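Local structure of haloperoxidase (Corallina officinalis, 1QHB) at residues L413-V416 with N417-F421; L576-G579 with E580-F584. The protein catalyses the bromination of organic substrates with bromide and hydrogen peroxide, as a vanadate-dependent, calcium-stabilised homododecamer. One frame throughout, in Å; residues are numbered along the deposited sequence.

Contacts 1 and 2 follow each other along the chain, neither nested nor crossed, on opposite sides of the chain's centre with nearest atoms about 44 Å apart. Contact 1 comes first and closes no loop: residues 413-421 are successive turns of helix 407-422, which begins just after the vanadate-site residue Arg-406 and packs on helices 432-437 and 439-456. The chain then runs through helices 484-499, 530-548 and 553-574 before contact 2. There, residues 576-584 bend back in the loop between helix 553-574 and strand 585-587, near the C terminus, and the side chains of Tyr-578 and Phe-582 meet across the bend, at the boundary with neighbouring subunits.

Contact 1: L413-V416 with N417-F421; sequences LISV and NKNAF
Asn-417, Lys-418, Asn-419 and Ala-420 each give their backbone N-H to the carbonyl four residues earlier, from Leu-413 to Val-416, in near-straight bonds such as Lys-418 N to Ile-414 O at 3.0 Å. The carbonyl of Ser-415 is gripped twice: Asn-419 N reaches Ser-415 O at 3.0 Å, and Asn-419 ND2 adds a weak, bent bond to Ser-415 O at 3.1 Å. With CG lying beside its own backbone N (chi1 -83°), the Asn-419 amide turns back along the helix toward the preceding turn. A water ties the same two side chains together, 2.7 Å from Ser-415 OG and more weakly held by Asn-419 ND2. The stronger partners of this polar strip lie in a neighbouring loop, where Ser-415 OG bonds Phe-465 N and Asn-419 ND2 bonds Lys-463 O. Asn-417 touches the preceding turn through CB, 3.4 Å from Leu-413 O, while ND2 of its amide, swung anti to the backbone N (chi1 170°), bonds Phe-428 O and Asp-432 OD1. Ile-414 and Lys-418 lie against Leu-442 of helix 439-456. The result is a regular alpha-helix with i to i+4 bonding, whose serine and asparagines stitch helix 407-422 to the loops beside it and to the start of helix 432-437.

Contact 2: L576-G579 with E580-F584; sequences LTYG and ENFFF
Phe-582 sets the edge of its ring against the face of Tyr-578 in a T-shaped pair, with centroids 5.2 Å apart and planes at 77°. The touching edge is CE1 and CZ: Phe-582 CZ stands 3.7 Å from Tyr-578 CD2, over the rim of the phenol ring, and Phe-582 CE1 lies as close to Tyr-578 CG. Phe-582 reaches back because its CG sits between backbone N and carbonyl carbon (chi1 79°). Across the tyrosine ring, Thr-577 OG1 lies over the opposite face, and this hydroxyl is hydrogen-bonded to Gln-574 O at the end of helix 553-574. Glu-580, bent at chi2 (84°), curls back until OE1 comes 3.8 Å from Tyr-578 CB, near the plane of the ring. A water bridges the carboxylate to the backbone, donating to Glu-580 OE1 at 2.5 Å and accepting from Gly-579 N at 2.7 Å. Further out, Phe-374 meets both rings, edge-to-face with Phe-582. Asn-581 N bonds Glu-87 OE2 of a neighbouring subunit, and Asn-581 ND2 the backbone O of Arg-80 of another. This is an irregular connecting loop, held by a T-shaped aromatic pair and a water bridge, that leads from helix 553-574 to strand 585-587 at a subunit interface of the dodecamer, with the side chain of Glu-580 about 12 Å from the bound calcium ion.

Contact 1: L413-V416 with N417-F421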
loop_
_atom_site.group_PDB
_atom_site.type_symbol
_atom_site.label_atom_id
_atom_site.label_comp_id
_atom_site.label_asym_id
_atom_site.label_seq_id
_atom_site.Cartn_x
_atom_site.Cartn_y
_atom_site.Cartn_z
ATOM N N LEU A 413 21.467 27.317 -49.009
ATOM C CA LEU A 413 21.537 26.147 -49.868
ATOM C C LEU A 413 21.162 26.512 -51.287
ATOM O O LEU A 413 21.712 26.016 -52.261
ATOM C CB LEU A 413 20.590 25.024 -49.390
ATOM C CG LEU A 413 20.897 24.370 -48.025
ATOM C CD1 LEU A 413 19.820 23.348 -47.692
ATOM C CD2 LEU A 413 22.290 23.756 -48.021
ATOM N N ILE A 414 20.146 27.314 -51.449
ATOM C CA ILE A 414 19.665 27.816 -52.729
ATOM C C ILE A 414 20.743 28.681 -53.373
ATOM O O ILE A 414 21.004 28.479 -54.550
ATOM C CB ILE A 414 18.421 28.682 -52.460
ATOM C CG1 ILE A 414 17.269 27.763 -52.028
ATOM C CG2 ILE A 414 18.100 29.556 -53.656
ATOM C CD1 ILE A 414 15.992 28.495 -51.636
ATOM N N SER A 415 21.358 29.623 -52.626
ATOM C CA SER A 415 22.358 30.467 -53.268
ATOM C C SER A 415 23.534 29.661 -53.806
ATOM O O SER A 415 23.972 29.816 -54.960
ATOM C CB SER A 415 22.853 31.540 -52.282
ATOM O OG SER A 415 23.476 32.529 -53.129
ATOM N N VAL A 416 24.080 28.757 -52.987
ATOM C CA VAL A 416 25.198 27.911 -53.405
ATOM C C VAL A 416 24.831 27.043 -54.594
ATOM O O VAL A 416 25.619 26.981 -55.541
ATOM C CB VAL A 416 25.668 27.053 -52.231
ATOM C CG1 VAL A 416 26.631 25.947 -52.639
ATOM C CG2 VAL A 416 26.286 27.990 -51.207
ATOM N N ASN A 417 23.679 26.345 -54.583
ATOM C CA ASN A 417 23.302 25.517 -55.726
ATOM C C ASN A 417 23.131 26.284 -57.031
ATOM O O ASN A 417 23.518 25.819 -58.129
ATOM C CB ASN A 417 21.979 24.838 -55.389
ATOM C CG ASN A 417 21.233 24.097 -56.467
ATOM O OD1 ASN A 417 20.617 24.611 -57.405
ATOM N ND2 ASN A 417 21.212 22.770 -56.379
ATOM N N LYS A 418 22.409 27.394 -56.975
ATOM C CA LYS A 418 22.181 28.186 -58.181
ATOM C C LYS A 418 23.510 28.774 -58.707
ATOM O O LYS A 418 23.739 28.697 -59.921
ATOM C CB LYS A 418 21.161 29.288 -57.904
ATOM C CG LYS A 418 20.836 30.155 -59.115
ATOM C CD LYS A 418 19.395 30.653 -59.021
ATOM C CE LYS A 418 18.982 31.398 -60.277
ATOM N NZ LYS A 418 18.988 30.527 -61.477
ATOM N N ASN A 419 24.426 29.295 -57.895
ATOM C CA ASN A 419 25.712 29.775 -58.355
ATOM C C ASN A 419 26.530 28.639 -58.966
ATOM O O ASN A 419 27.085 28.795 -60.080
ATOM C CB ASN A 419 26.518 30.424 -57.225
ATOM C CG ASN A 419 26.058 31.864 -57.069
ATOM O OD1 ASN A 419 26.090 32.607 -58.052
ATOM N ND2 ASN A 419 25.632 32.267 -55.888
ATOM N N ALA A 420 26.575 27.465 -58.336
ATOM C CA ALA A 420 27.272 26.318 -58.925
ATOM C C ALA A 420 26.669 25.945 -60.272
ATOM O O ALA A 420 27.341 25.576 -61.238
ATOM C CB ALA A 420 27.147 25.080 -58.049
ATOM N N PHE A 421 25.349 25.991 -60.376
ATOM C CA PHE A 421 24.690 25.644 -61.625
ATOM C C PHE A 421 25.139 26.521 -62.781
ATOM O O PHE A 421 25.326 25.992 -63.881
ATOM C CB PHE A 421 23.184 25.724 -61.469
ATOM C CG PHE A 421 22.393 25.507 -62.723
ATOM C CD1 PHE A 421 22.229 24.242 -63.243
ATOM C CD2 PHE A 421 21.810 26.581 -63.372
ATOM C CE1 PHE A 421 21.498 24.041 -64.400
ATOM C CE2 PHE A 421 21.084 26.386 -64.537
ATOM C CZ PHE A 421 20.915 25.111 -65.047
HETATM O O HOH W 1 26.151 32.019 -52.916
#

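Contact 2: L576-G579 with E580-F584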
loop_
_atom_site.group_PDB
_atom_site.type_symbol
_atom_site.label_atom_id
_atom_site.label_comp_id
_atom_site.label_asym_id
_atom_site.label_seq_id
_atom_site.Cartn_x
_atom_site.Cartn_y
_atom_site.Cartn_z
ATOM N N LEU A 576 -9.225 21.800 -10.297
ATOM C CA LEU A 576 -9.389 21.041 -9.074
ATOM C C LEU A 576 -9.184 21.897 -7.844
ATOM O O LEU A 576 -9.574 21.455 -6.780
ATOM C CB LEU A 576 -8.435 19.858 -9.039
ATOM C CG LEU A 576 -8.570 18.866 -10.220
ATOM C CD1 LEU A 576 -7.431 17.866 -10.116
ATOM C CD2 LEU A 576 -9.912 18.164 -10.192
ATOM N N THR A 577 -8.674 23.120 -7.944
ATOM C CA THR A 577 -8.406 23.926 -6.772
ATOM C C THR A 577 -9.515 24.792 -6.257
ATOM O O THR A 577 -9.360 25.318 -5.149
ATOM C CB THR A 577 -7.193 24.855 -7.113
ATOM O OG1 THR A 577 -7.559 25.741 -8.193
ATOM C CG2 THR A 577 -6.006 24.048 -7.571
ATOM N N TYR A 578 -10.565 25.064 -7.019
ATOM C CA TYR A 578 -11.623 25.988 -6.669
ATOM C C TYR A 578 -12.846 25.278 -6.071
ATOM O O TYR A 578 -13.193 24.181 -6.510
ATOM C CB TYR A 578 -12.175 26.734 -7.902
ATOM C CG TYR A 578 -11.085 27.466 -8.657
ATOM C CD1 TYR A 578 -10.588 28.697 -8.241
ATOM C CD2 TYR A 578 -10.544 26.875 -9.775
ATOM C CE1 TYR A 578 -9.561 29.310 -8.935
ATOM C CE2 TYR A 578 -9.531 27.493 -10.491
ATOM C CZ TYR A 578 -9.051 28.701 -10.056
ATOM O OH TYR A 578 -8.019 29.269 -10.797
ATOM N N GLY A 579 -13.504 25.949 -5.126
ATOM C CA GLY A 579 -14.707 25.288 -4.581
ATOM C C GLY A 579 -15.932 25.841 -5.327
ATOM O O GLY A 579 -16.995 25.219 -5.294
ATOM N N GLU A 580 -15.835 26.971 -6.022
ATOM C CA GLU A 580 -16.986 27.534 -6.701
ATOM C C GLU A 580 -17.486 26.661 -7.847
ATOM O O GLU A 580 -16.832 25.805 -8.428
ATOM C CB GLU A 580 -16.647 28.954 -7.201
ATOM C CG GLU A 580 -16.426 29.989 -6.131
ATOM C CD GLU A 580 -15.047 30.034 -5.536
ATOM O OE1 GLU A 580 -14.039 29.447 -5.965
ATOM O OE2 GLU A 580 -14.913 30.767 -4.518
ATOM N N ASN A 581 -18.714 26.965 -8.278
ATOM C CA ASN A 581 -19.349 26.231 -9.392
ATOM C C ASN A 581 -19.251 27.131 -10.607
ATOM O O ASN A 581 -19.968 28.127 -10.768
ATOM C CB ASN A 581 -20.786 25.954 -8.989
ATOM C CG ASN A 581 -21.697 25.553 -10.117
ATOM O OD1 ASN A 581 -21.268 25.048 -11.154
ATOM N ND2 ASN A 581 -22.995 25.771 -9.949
ATOM N N PHE A 582 -18.369 26.790 -11.529
ATOM C CA PHE A 582 -18.168 27.623 -12.717
ATOM C C PHE A 582 -17.334 26.862 -13.739
ATOM O O PHE A 582 -16.895 25.738 -13.549
ATOM C CB PHE A 582 -17.432 28.900 -12.331
ATOM C CG PHE A 582 -15.936 28.748 -12.159
ATOM C CD1 PHE A 582 -15.426 28.288 -10.950
ATOM C CD2 PHE A 582 -15.065 29.057 -13.199
ATOM C CE1 PHE A 582 -14.049 28.151 -10.784
ATOM C CE2 PHE A 582 -13.699 28.914 -13.024
ATOM C CZ PHE A 582 -13.170 28.470 -11.813
ATOM N N PHE A 583 -17.125 27.532 -14.866
ATOM C CA PHE A 583 -16.260 26.908 -15.887
ATOM C C PHE A 583 -15.849 28.014 -16.838
ATOM O O PHE A 583 -16.454 29.076 -16.912
ATOM C CB PHE A 583 -16.950 25.753 -16.580
ATOM C CG PHE A 583 -18.153 26.184 -17.360
ATOM C CD1 PHE A 583 -19.393 26.258 -16.745
ATOM C CD2 PHE A 583 -18.029 26.546 -18.690
ATOM C CE1 PHE A 583 -20.501 26.666 -17.455
ATOM C CE2 PHE A 583 -19.136 26.964 -19.430
ATOM C CZ PHE A 583 -20.368 26.998 -18.804
ATOM N N PHE A 584 -14.777 27.729 -17.536
ATOM C CA PHE A 584 -14.285 28.631 -18.574
ATOM C C PHE A 584 -14.873 28.081 -19.879
ATOM O O PHE A 584 -14.839 26.901 -20.198
ATOM C CB PHE A 584 -12.774 28.599 -18.657
ATOM C CG PHE A 584 -12.025 29.227 -17.523
ATOM C CD1 PHE A 584 -11.937 30.619 -17.495
ATOM C CD2 PHE A 584 -11.427 28.472 -16.532
ATOM C CE1 PHE A 584 -11.215 31.260 -16.493
ATOM C CE2 PHE A 584 -10.742 29.135 -15.504
ATOM C CZ PHE A 584 -10.637 30.506 -15.514
HETATM O O HOH W 2 -12.305 28.295 -4.546
#